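Local coordinates for hemolysin-related protein (Vibrio cholerae serotype O1, PDB 5V6F), which binds mannose-containing glycans, here mannotriose, through the second beta-prism lectin domain of a larger, probably secreted, biofilm-associated protein, at residues S10-S15 against L130-Q135; S29-D34 against T100-N105; I60-L65 against K117-I122; V70-Y75 against Y80-I85. All blocks are in the same frame, centred on the assembly; numbering follows the deposited sequence.

Contact 1: residues S10-S15 against L130-Q135; sequences SNTQQS and LVEGFQ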
# COMPACT_ATOMS: atom_id res chain seq x y z
N SER A 10 -11.11 0.70 5.93
CA SER A 10 -11.86 0.01 4.88
C SER A 10 -13.27 0.57 4.72
O SER A 10 -14.18 -0.15 4.32
CB SER A 10 -11.93 -1.49 5.18
OG SER A 10 -12.58 -1.73 6.42
N ASN A 11 -13.45 1.86 5.00
CA ASN A 11 -14.77 2.47 4.85
C ASN A 11 -15.10 2.79 3.40
O ASN A 11 -16.27 2.79 3.02
CB ASN A 11 -14.87 3.74 5.70
CG ASN A 11 -13.93 4.83 5.22
OD1 ASN A 11 -12.72 4.61 5.05
ND2 ASN A 11 -14.47 6.02 4.98
N THR A 12 -14.09 3.06 2.58
CA THR A 12 -14.29 3.46 1.20
C THR A 12 -14.39 2.23 0.30
O THR A 12 -14.54 1.10 0.78
CB THR A 12 -13.18 4.42 0.77
OG1 THR A 12 -11.91 3.83 1.06
CG2 THR A 12 -13.32 5.75 1.50
N GLN A 13 -14.30 2.42 -1.01
CA GLN A 13 -14.65 1.38 -1.97
C GLN A 13 -13.53 0.36 -2.14
O GLN A 13 -12.36 0.72 -2.26
CB GLN A 13 -14.99 1.99 -3.32
CG GLN A 13 -16.27 2.82 -3.31
CD GLN A 13 -16.01 4.27 -2.97
OE1 GLN A 13 -15.09 4.90 -3.51
NE2 GLN A 13 -16.82 4.82 -2.07
N GLN A 14 -13.91 -0.91 -2.19
CA GLN A 14 -12.94 -2.00 -2.28
C GLN A 14 -12.70 -2.41 -3.73
O GLN A 14 -13.65 -2.72 -4.46
CB GLN A 14 -13.43 -3.21 -1.48
CG GLN A 14 -12.42 -4.35 -1.45
CD GLN A 14 -12.91 -5.57 -0.71
OE1 GLN A 14 -13.89 -5.52 0.03
NE2 GLN A 14 -12.22 -6.69 -0.89
N SER A 15 -11.43 -2.44 -4.12
CA SER A 15 -11.01 -3.03 -5.38
C SER A 15 -10.11 -4.23 -5.09
O SER A 15 -9.53 -4.35 -4.01
CB SER A 15 -10.26 -2.02 -6.26
OG SER A 15 -11.11 -0.97 -6.68
N LEU A 130 -6.80 8.94 -2.16
CA LEU A 130 -5.66 8.22 -1.62
C LEU A 130 -6.09 6.80 -1.30
O LEU A 130 -7.26 6.42 -1.47
CB LEU A 130 -5.11 8.92 -0.37
CG LEU A 130 -4.68 10.37 -0.57
CD1 LEU A 130 -4.45 11.05 0.75
CD2 LEU A 130 -3.43 10.44 -1.43
N VAL A 131 -5.13 6.00 -0.84
CA VAL A 131 -5.41 4.64 -0.41
C VAL A 131 -5.76 4.68 1.07
O VAL A 131 -4.95 5.11 1.90
CB VAL A 131 -4.21 3.72 -0.66
CG1 VAL A 131 -4.43 2.35 -0.03
CG2 VAL A 131 -3.96 3.58 -2.16
N GLU A 132 -6.97 4.23 1.41
CA GLU A 132 -7.35 4.12 2.81
C GLU A 132 -6.89 2.81 3.44
O GLU A 132 -6.58 2.79 4.63
CB GLU A 132 -8.86 4.26 2.96
CG GLU A 132 -9.34 5.70 2.88
CD GLU A 132 -9.33 6.26 1.47
OE1 GLU A 132 -9.98 5.65 0.60
OE2 GLU A 132 -8.67 7.29 1.23
N GLY A 133 -6.82 1.73 2.67
CA GLY A 133 -6.40 0.46 3.23
C GLY A 133 -5.97 -0.52 2.16
O GLY A 133 -6.24 -0.32 0.97
N PHE A 134 -5.30 -1.58 2.59
CA PHE A 134 -4.99 -2.70 1.70
C PHE A 134 -4.80 -3.97 2.52
O PHE A 134 -4.62 -3.93 3.74
CB PHE A 134 -3.76 -2.42 0.82
CG PHE A 134 -2.43 -2.59 1.52
CD1 PHE A 134 -1.86 -1.53 2.22
CD2 PHE A 134 -1.73 -3.78 1.44
CE1 PHE A 134 -0.63 -1.67 2.84
CE2 PHE A 134 -0.50 -3.93 2.07
CZ PHE A 134 0.04 -2.88 2.77
N GLN A 135 -4.87 -5.09 1.82
CA GLN A 135 -4.83 -6.40 2.45
C GLN A 135 -4.22 -7.41 1.48
O GLN A 135 -4.51 -7.36 0.28
CB GLN A 135 -6.24 -6.84 2.85
CG GLN A 135 -6.33 -8.26 3.38
CD GLN A 135 -7.76 -8.67 3.64
OE1 GLN A 135 -8.65 -8.43 2.81
NE2 GLN A 135 -8.00 -9.27 4.79
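Thr12 reaches across to the buried carboxylate of Glu132, and almost the whole contact hangs on that one meeting. Thr12 OG1 donates a hydrogen bond to Glu132 OE1 at 2.7 Å, and OE1 receives it on its anti lone pair, on the side away from the other oxygen. The two side chains meet at about a right angle, with the methyl Thr12 CG2 3.5 Å from the same Glu132 OE1. The acid chain bends at chi2 (75°), which turns its end back toward the threonine. OE1 also takes a weak hydrogen bond from Gly127 N, and OE2 is hydrogen-bonded to His81 ND1, so both carboxylate oxygens are satisfied. The outer side is much looser. Exposed Asn11 touches only through OD1, 4.2 Å from Glu132 CG, its amide plane turned 78° from the carboxylate. In this beta-prism lectin domain Glu132 and Gly133 form a classic beta bulge, both facing Trp125. Strands 13-18 and 131-137 flank strand 121-126 on its two sides, while Val131 joins its backbone to Ile33 and Ile82 of the other two sheets.

Contact 2: residues S29-D34 against T100-N105; sequences SGFAID and THYASN. With MAN (alpha-D-mannopyranose), chain B; BMA (beta-D-mannopyranose), chain C; SO4 (sulfate ion), chain D.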
# COMPACT_ATOMS: atom_id res chain seq x y z
N SER A 29 3.15 7.26 -4.78
CA SER A 29 3.23 7.82 -3.44
C SER A 29 3.87 9.19 -3.48
O SER A 29 4.62 9.53 -4.41
CB SER A 29 4.02 6.89 -2.50
OG SER A 29 5.39 6.80 -2.87
N GLY A 30 3.56 9.98 -2.46
CA GLY A 30 4.18 11.27 -2.20
C GLY A 30 4.34 11.44 -0.70
O GLY A 30 5.12 10.72 -0.08
N PHE A 31 3.60 12.39 -0.11
CA PHE A 31 3.49 12.48 1.34
C PHE A 31 2.57 11.41 1.91
O PHE A 31 2.50 11.26 3.14
CB PHE A 31 2.97 13.85 1.78
CG PHE A 31 3.92 15.00 1.52
CD1 PHE A 31 5.14 14.80 0.88
CD2 PHE A 31 3.59 16.28 1.93
CE1 PHE A 31 6.00 15.86 0.65
CE2 PHE A 31 4.45 17.34 1.71
CZ PHE A 31 5.65 17.13 1.07
N ALA A 32 1.86 10.68 1.06
CA ALA A 32 0.97 9.60 1.47
C ALA A 32 1.04 8.52 0.40
O ALA A 32 1.86 8.59 -0.52
CB ALA A 32 -0.46 10.11 1.69
N ILE A 33 0.18 7.51 0.52
CA ILE A 33 0.07 6.46 -0.49
C ILE A 33 -1.10 6.82 -1.39
O ILE A 33 -2.26 6.83 -0.96
CB ILE A 33 -0.11 5.07 0.15
CG1 ILE A 33 1.09 4.72 1.05
CG2 ILE A 33 -0.32 4.01 -0.93
CD1 ILE A 33 2.46 4.77 0.36
N ASP A 34 -0.81 7.11 -2.66
CA ASP A 34 -1.82 7.57 -3.60
C ASP A 34 -2.56 6.43 -4.29
O ASP A 34 -3.77 6.53 -4.52
CB ASP A 34 -1.19 8.47 -4.67
CG ASP A 34 -0.61 9.75 -4.09
OD1 ASP A 34 0.53 9.73 -3.60
OD2 ASP A 34 -1.32 10.79 -4.13
N THR A 100 5.67 9.64 7.16
CA THR A 100 5.00 9.65 8.45
C THR A 100 4.81 11.05 9.01
O THR A 100 4.29 11.19 10.12
CB THR A 100 5.78 8.80 9.46
OG1 THR A 100 7.07 9.38 9.70
CG2 THR A 100 5.96 7.37 8.96
N HIS A 101 5.20 12.09 8.28
CA HIS A 101 5.34 13.42 8.85
C HIS A 101 4.17 14.36 8.55
O HIS A 101 4.16 15.48 9.07
CB HIS A 101 6.64 14.06 8.36
CG HIS A 101 7.87 13.34 8.82
ND1 HIS A 101 8.50 13.64 10.01
CD2 HIS A 101 8.57 12.32 8.27
CE1 HIS A 101 9.55 12.84 10.16
NE2 HIS A 101 9.61 12.04 9.12
N TYR A 102 3.19 13.93 7.76
CA TYR A 102 2.09 14.80 7.38
C TYR A 102 0.75 14.24 7.82
O TYR A 102 -0.27 14.40 7.14
CB TYR A 102 2.12 15.06 5.87
CG TYR A 102 3.40 15.71 5.44
CD1 TYR A 102 4.51 14.95 5.10
CD2 TYR A 102 3.52 17.10 5.41
CE1 TYR A 102 5.69 15.55 4.73
CE2 TYR A 102 4.71 17.70 5.04
CZ TYR A 102 5.79 16.92 4.70
OH TYR A 102 6.97 17.52 4.32
N ALA A 103 0.73 13.60 8.98
CA ALA A 103 -0.51 13.06 9.54
C ALA A 103 -0.43 13.08 11.05
O ALA A 103 0.65 12.90 11.64
CB ALA A 103 -0.78 11.64 9.04
N SER A 104 -1.58 13.28 11.67
CA SER A 104 -1.76 13.15 13.11
C SER A 104 -2.55 11.87 13.39
O SER A 104 -2.95 11.15 12.48
CB SER A 104 -2.48 14.37 13.68
OG SER A 104 -3.81 14.44 13.20
N ASN A 105 -2.77 11.61 14.68
CA ASN A 105 -3.57 10.47 15.12
C ASN A 105 -3.16 9.19 14.39
O ASN A 105 -3.99 8.45 13.86
CB ASN A 105 -5.06 10.75 14.93
CG ASN A 105 -5.50 12.02 15.63
OD1 ASN A 105 -5.12 12.26 16.78
ND2 ASN A 105 -6.28 12.84 14.95
C1 MAN B . 2.28 15.29 -2.28
C2 MAN B . 2.43 15.13 -3.78
C3 MAN B . 1.09 14.72 -4.37
C4 MAN B . 0.50 13.49 -3.62
C5 MAN B . 0.49 13.73 -2.08
C6 MAN B . 0.08 12.50 -1.27
O2 MAN B . 3.34 14.09 -4.10
O3 MAN B . 1.19 14.45 -5.76
O4 MAN B . -0.83 13.26 -4.04
O5 MAN B . 1.81 14.13 -1.66
O6 MAN B . 0.96 11.42 -1.60
C1 BMA C . 0.18 20.15 -0.55
C2 BMA C . -1.12 20.11 -1.34
C3 BMA C . -1.85 18.77 -1.07
C4 BMA C . -0.91 17.56 -1.19
C5 BMA C . 0.40 17.80 -0.42
C6 BMA C . 1.43 16.73 -0.66
O1 BMA C . 0.89 21.31 -0.91
O2 BMA C . -0.87 20.20 -2.74
O3 BMA C . -2.92 18.56 -1.96
O4 BMA C . -1.58 16.39 -0.68
O5 BMA C . 0.98 19.05 -0.86
O6 BMA C . 1.43 16.42 -2.04
S SO4 D . -0.02 11.29 16.91
O1 SO4 D . -1.17 10.79 17.65
O2 SO4 D . -0.27 12.67 16.49
O3 SO4 D . 0.20 10.45 15.74
O4 SO4 D . 1.16 11.24 17.77
O HOH W 1 2.39 11.75 6.00
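Phe31 lays its ring over that of Tyr102 in an offset stack, the centroids 3.8 Å apart and the planes only 13° from parallel. The tightest approach is Phe31 CE2 to Tyr102 CZ at 3.3 Å, and Tyr102 OH lies over Phe31 CZ, 3.5 Å away. The stack backs the glycan pocket of a beta-prism lectin domain, in which residues 30-34 follow the GXXXD pattern known from mannose-binding jacalin-related lectins. With chi2 at 3°, CA of Phe31 lies nearly in the ring plane, and the ring is a wall with tyrosine on one face and the alpha-mannose C1 on the opposite one. The beta-mannose C6 adds an oblique contact 3.4 Å from Phe31 CD2. At the base of the phenylalanine the loop backbone reads the sugar. Phe31 N donates to the alpha-mannose O5 in a nearly straight bond (167°), and Ala32 N to its O6. The sugar hydroxyls O6 and O4 donate in turn to Asp34 OD1 (2.7 Å) and OD2 (2.5 Å), so one carboxylate holds two hydroxyls of the same sugar, and Thr51, Gly53 and Gly54 hold more of the mannose. At the edge of the Tyr102 ring, in its plane, a water joins the two loops, donating to Phe31 O and accepting from Tyr102 N, 2.9 Å from each.

Contact 3: residues I60-L65 against K117-I122; sequences IALDQL and KRIKQI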
# COMPACT_ATOMS: atom_id res chain seq x y z
N ILE A 60 7.53 -3.38 -5.80
CA ILE A 60 7.92 -4.28 -4.72
C ILE A 60 7.77 -5.71 -5.21
O ILE A 60 6.70 -6.11 -5.68
CB ILE A 60 7.05 -4.03 -3.47
CG1 ILE A 60 7.12 -2.57 -3.04
CG2 ILE A 60 7.46 -4.96 -2.34
CD1 ILE A 60 8.51 -2.09 -2.67
N ALA A 61 8.85 -6.48 -5.11
CA ALA A 61 8.82 -7.90 -5.48
C ALA A 61 8.16 -8.67 -4.35
O ALA A 61 8.76 -8.90 -3.30
CB ALA A 61 10.23 -8.41 -5.77
N LEU A 62 6.90 -9.07 -4.56
CA LEU A 62 6.13 -9.69 -3.49
C LEU A 62 6.68 -11.05 -3.10
O LEU A 62 6.49 -11.48 -1.95
CB LEU A 62 4.67 -9.81 -3.90
CG LEU A 62 3.92 -8.49 -4.04
CD1 LEU A 62 2.51 -8.75 -4.56
CD2 LEU A 62 3.87 -7.73 -2.72
N ASP A 63 7.32 -11.76 -4.03
CA ASP A 63 7.95 -13.02 -3.67
C ASP A 63 9.18 -12.80 -2.81
O ASP A 63 9.67 -13.75 -2.19
CB ASP A 63 8.33 -13.80 -4.93
CG ASP A 63 9.24 -13.01 -5.85
OD1 ASP A 63 9.01 -11.80 -6.04
OD2 ASP A 63 10.20 -13.61 -6.38
N GLN A 64 9.69 -11.57 -2.76
CA GLN A 64 10.84 -11.22 -1.96
C GLN A 64 10.46 -10.49 -0.68
O GLN A 64 11.34 -10.15 0.12
CB GLN A 64 11.80 -10.37 -2.81
CG GLN A 64 12.43 -11.17 -3.95
CD GLN A 64 12.82 -10.31 -5.14
OE1 GLN A 64 12.61 -10.69 -6.29
NE2 GLN A 64 13.40 -9.15 -4.87
N LEU A 65 9.16 -10.27 -0.44
CA LEU A 65 8.72 -9.47 0.70
C LEU A 65 8.72 -10.30 1.98
O LEU A 65 8.18 -11.41 2.02
CB LEU A 65 7.32 -8.92 0.42
CG LEU A 65 6.70 -8.02 1.49
CD1 LEU A 65 7.54 -6.76 1.70
CD2 LEU A 65 5.27 -7.67 1.11
N LYS A 117 3.93 -18.76 1.94
CA LYS A 117 2.64 -18.22 1.52
C LYS A 117 2.87 -17.22 0.39
O LYS A 117 3.53 -16.20 0.59
CB LYS A 117 1.92 -17.53 2.68
CG LYS A 117 1.49 -18.47 3.79
CD LYS A 117 0.22 -19.22 3.41
CE LYS A 117 -0.12 -20.29 4.43
NZ LYS A 117 -1.22 -21.18 3.95
N ARG A 118 2.33 -17.51 -0.79
CA ARG A 118 2.37 -16.57 -1.89
C ARG A 118 1.19 -15.62 -1.82
O ARG A 118 0.03 -16.05 -1.71
CB ARG A 118 2.39 -17.27 -3.25
CG ARG A 118 2.28 -16.28 -4.41
CD ARG A 118 2.57 -16.86 -5.78
NE ARG A 118 2.52 -15.82 -6.80
CZ ARG A 118 1.40 -15.36 -7.37
NH1 ARG A 118 0.22 -15.86 -7.05
NH2 ARG A 118 1.46 -14.39 -8.28
N ILE A 119 1.47 -14.32 -1.90
CA ILE A 119 0.43 -13.31 -2.00
C ILE A 119 -0.18 -13.41 -3.40
O ILE A 119 0.50 -13.16 -4.40
CB ILE A 119 0.99 -11.91 -1.74
CG1 ILE A 119 1.65 -11.83 -0.36
CG2 ILE A 119 -0.11 -10.87 -1.87
CD1 ILE A 119 2.53 -10.61 -0.18
N LYS A 120 -1.45 -13.79 -3.48
CA LYS A 120 -2.10 -13.96 -4.77
C LYS A 120 -2.96 -12.78 -5.18
O LYS A 120 -3.26 -12.63 -6.36
CB LYS A 120 -2.96 -15.23 -4.77
CG LYS A 120 -4.28 -15.13 -4.00
CD LYS A 120 -4.97 -16.49 -3.93
CE LYS A 120 -6.35 -16.39 -3.30
NZ LYS A 120 -6.92 -17.73 -2.98
N GLN A 121 -3.32 -11.91 -4.23
CA GLN A 121 -4.22 -10.81 -4.51
C GLN A 121 -4.00 -9.73 -3.46
O GLN A 121 -3.66 -10.03 -2.31
CB GLN A 121 -5.68 -11.30 -4.52
CG GLN A 121 -6.74 -10.23 -4.73
CD GLN A 121 -8.13 -10.82 -4.85
OE1 GLN A 121 -8.42 -11.56 -5.79
NE2 GLN A 121 -8.99 -10.51 -3.89
N ILE A 122 -4.15 -8.48 -3.89
CA ILE A 122 -4.14 -7.34 -2.99
C ILE A 122 -5.51 -6.70 -3.07
O ILE A 122 -5.97 -6.32 -4.16
CB ILE A 122 -3.05 -6.32 -3.35
CG1 ILE A 122 -1.68 -7.00 -3.50
CG2 ILE A 122 -2.99 -5.22 -2.28
CD1 ILE A 122 -0.57 -6.07 -3.97
O HOH W 2 4.19 -13.52 -2.53
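Leu62 points its forked end between Ile119 and Ile122 and gives each of them one methyl. Its CD2 meets Ile119 CD1 at 4.1 Å, the two side chains running at roughly right angles, whereas its CD1 meets Ile122 CD1, also at 4.1 Å, at a more slanting angle. In both isoleucines CG1 stands anti to the carbonyl carbon (chi1 -58° in Ile119, -51° in Ile122) and the chain extends through chi2, which carries each CD1 out to the leucine. Leu65 comes in from three residues further along and brings its CD2 to 4.2 Å from Ile119 CD1, so this one methyl touches both leucines. Met25 and Phe136 pack around the same cluster. Where the backbones draw together, a water accepts from Ile119 N at 2.9 Å and donates a weak hydrogen bond to Leu62 O. The contact lies at the end of the beta-prism away from the sugar, joining the turn between strands 55-61 and 65-75 to the loop that leads into strand 121-126 and to that strand's first residues. With all four side chains buried and meeting through methyl groups, the attraction here is dispersive and hydrophobic, and the polar link between the two backbones runs through the water.

Contact 4: residues V70-Y75 against Y80-I85; sequences VTSGLY and YHIVAI. With BMA (beta-D-mannopyranose), chain C; MAN (alpha-D-mannopyranose), chain B.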
# COMPACT_ATOMS: atom_id res chain seq x y z
N VAL A 70 3.07 -0.49 8.28
CA VAL A 70 2.13 0.41 7.62
C VAL A 70 1.76 1.51 8.61
O VAL A 70 1.24 1.22 9.69
CB VAL A 70 0.88 -0.33 7.14
CG1 VAL A 70 -0.08 0.63 6.43
CG2 VAL A 70 1.27 -1.48 6.21
N THR A 71 2.00 2.76 8.22
CA THR A 71 1.62 3.91 9.03
C THR A 71 0.38 4.55 8.41
O THR A 71 0.38 4.91 7.22
CB THR A 71 2.76 4.92 9.13
OG1 THR A 71 3.92 4.27 9.66
CG2 THR A 71 2.38 6.07 10.06
N SER A 72 -0.67 4.70 9.21
CA SER A 72 -1.91 5.32 8.78
C SER A 72 -2.24 6.43 9.76
O SER A 72 -1.78 6.43 10.91
CB SER A 72 -3.06 4.31 8.72
OG SER A 72 -2.72 3.17 7.96
N GLY A 73 -3.05 7.39 9.33
CA GLY A 73 -3.47 8.44 10.24
C GLY A 73 -4.32 9.48 9.56
O GLY A 73 -4.77 9.32 8.43
N LEU A 74 -4.54 10.57 10.30
CA LEU A 74 -5.32 11.71 9.84
C LEU A 74 -4.41 12.61 9.02
O LEU A 74 -3.66 13.43 9.56
CB LEU A 74 -5.93 12.46 11.02
CG LEU A 74 -6.76 13.69 10.67
CD1 LEU A 74 -7.93 13.34 9.77
CD2 LEU A 74 -7.27 14.35 11.95
N TYR A 75 -4.47 12.44 7.70
CA TYR A 75 -3.65 13.22 6.78
C TYR A 75 -3.94 14.71 6.93
O TYR A 75 -5.09 15.12 7.09
CB TYR A 75 -3.94 12.74 5.36
CG TYR A 75 -3.04 13.28 4.28
CD1 TYR A 75 -1.66 13.18 4.37
CD2 TYR A 75 -3.58 13.87 3.14
CE1 TYR A 75 -0.84 13.66 3.37
CE2 TYR A 75 -2.76 14.35 2.13
CZ TYR A 75 -1.39 14.24 2.25
OH TYR A 75 -0.56 14.72 1.25
N TYR A 80 -8.63 10.07 6.95
CA TYR A 80 -7.80 8.97 7.44
C TYR A 80 -7.39 8.09 6.26
O TYR A 80 -8.25 7.55 5.55
CB TYR A 80 -8.55 8.16 8.49
CG TYR A 80 -8.56 8.80 9.86
CD1 TYR A 80 -7.53 8.56 10.76
CD2 TYR A 80 -9.58 9.66 10.24
CE1 TYR A 80 -7.52 9.15 12.01
CE2 TYR A 80 -9.58 10.25 11.48
CZ TYR A 80 -8.55 10.00 12.36
OH TYR A 80 -8.54 10.59 13.61
N HIS A 81 -6.08 7.94 6.06
CA HIS A 81 -5.57 7.13 4.96
C HIS A 81 -4.27 6.47 5.40
O HIS A 81 -3.73 6.75 6.47
CB HIS A 81 -5.28 7.96 3.70
CG HIS A 81 -6.25 9.08 3.46
ND1 HIS A 81 -7.39 8.93 2.70
CD2 HIS A 81 -6.23 10.37 3.86
CE1 HIS A 81 -8.03 10.08 2.65
NE2 HIS A 81 -7.35 10.97 3.35
N ILE A 82 -3.77 5.59 4.54
CA ILE A 82 -2.41 5.09 4.67
C ILE A 82 -1.46 6.16 4.16
O ILE A 82 -1.62 6.65 3.03
CB ILE A 82 -2.23 3.76 3.91
CG1 ILE A 82 -3.07 2.66 4.57
CG2 ILE A 82 -0.74 3.38 3.83
CD1 ILE A 82 -2.99 1.29 3.89
N VAL A 83 -0.49 6.54 4.98
CA VAL A 83 0.45 7.58 4.60
C VAL A 83 1.85 7.05 4.33
O VAL A 83 2.60 7.69 3.58
CB VAL A 83 0.50 8.71 5.66
CG1 VAL A 83 -0.85 9.43 5.71
CG2 VAL A 83 0.90 8.19 7.03
N ALA A 84 2.22 5.89 4.88
CA ALA A 84 3.54 5.33 4.62
C ALA A 84 3.50 3.82 4.74
O ALA A 84 2.75 3.26 5.55
CB ALA A 84 4.58 5.91 5.58
N ILE A 85 4.31 3.16 3.92
CA ILE A 85 4.54 1.72 4.02
C ILE A 85 6.03 1.48 3.94
O ILE A 85 6.69 1.89 2.98
CB ILE A 85 3.83 0.91 2.92
CG1 ILE A 85 2.34 1.26 2.85
CG2 ILE A 85 4.00 -0.59 3.19
CD1 ILE A 85 1.69 0.78 1.58
C1 BMA C . 0.18 20.15 -0.55
C2 BMA C . -1.12 20.11 -1.34
C3 BMA C . -1.85 18.77 -1.07
C4 BMA C . -0.91 17.56 -1.19
C5 BMA C . 0.40 17.80 -0.42
C6 BMA C . 1.43 16.73 -0.66
O1 BMA C . 0.89 21.31 -0.91
O2 BMA C . -0.87 20.20 -2.74
O3 BMA C . -2.92 18.56 -1.96
O4 BMA C . -1.58 16.39 -0.68
O5 BMA C . 0.98 19.05 -0.86
O6 BMA C . 1.43 16.42 -2.04
C1 MAN B . 2.28 15.29 -2.28
C2 MAN B . 2.43 15.13 -3.78
C3 MAN B . 1.09 14.72 -4.37
C4 MAN B . 0.50 13.49 -3.62
C5 MAN B . 0.49 13.73 -2.08
C6 MAN B . 0.08 12.50 -1.27
O2 MAN B . 3.34 14.09 -4.10
O3 MAN B . 1.19 14.45 -5.76
O4 MAN B . -0.83 13.26 -4.04
O5 MAN B . 1.81 14.13 -1.66
O6 MAN B . 0.96 11.42 -1.60
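Backbone hydrogen bonds join strands 70-75 and 80-85, starting with Thr71 N to Ala84 O at 2.8 Å. Thr71 O accepts twice, from Val83 N (2.9 Å) and from Ala84 N (3.1 Å), because Val83 and Ala84 form a classic beta bulge facing Thr71 that shifts the register by one. Further on, Gly73 and His81 exchange a pair of bonds, both 3.0 Å. CA-H...O contacts, such as Tyr80 CA to Gly73 O, fill the gaps between them. The pairing is that of an antiparallel hairpin, strands 65-75 and 80-89, in the middle of one of the three beta-prism sheets. Apolar packing divides between the two faces. On the face of Val70, Ile82 and Ile85, Val70 CG1 meets Ile82 CG2 at 3.8 Å, and Phe134 covers all three; toward the hairpin end this face runs out to the surface in a CH-pi contact, Leu74 CB standing over the Tyr80 ring, 4.0 Å from its centroid. Thr71 and Ala84 lie on the other face, and Val83 CG2 reaches Thr71 CG2. At the sugar end two polar side chains take over. His81 presents the edge of its ring to Tyr75 CB, and its nitrogens are bonded to Glu132 and Gly78 O. Tyr75, with CG anti to the backbone N (chi1 -171°), carries OH to the beta-mannose O4 at 2.7 Å, the sugar oxygen at the ring edge, in its plane.

Overall arrangement
Near the N terminus, residues 10-15 meet 130-135, so contact 1 closes almost the whole chain into a loop that encloses the other three. Contact 2 then ties the sugar-binding loop at 29-34, in the sheet of strands 24-29 and 33-37, to the loop at 100-105 beside the third sheet. Contact 3 starts within that span and ends beyond it, so the two cross; it closes the end of the prism far from the glycan, their centres about 23 Å apart. Contact 4, a local hairpin, lies inside both. It touches contact 2 through backbone bonds, shares the bound sugars with it, and meets contact 1 through His81 and Glu132, bringing the three sheets together there.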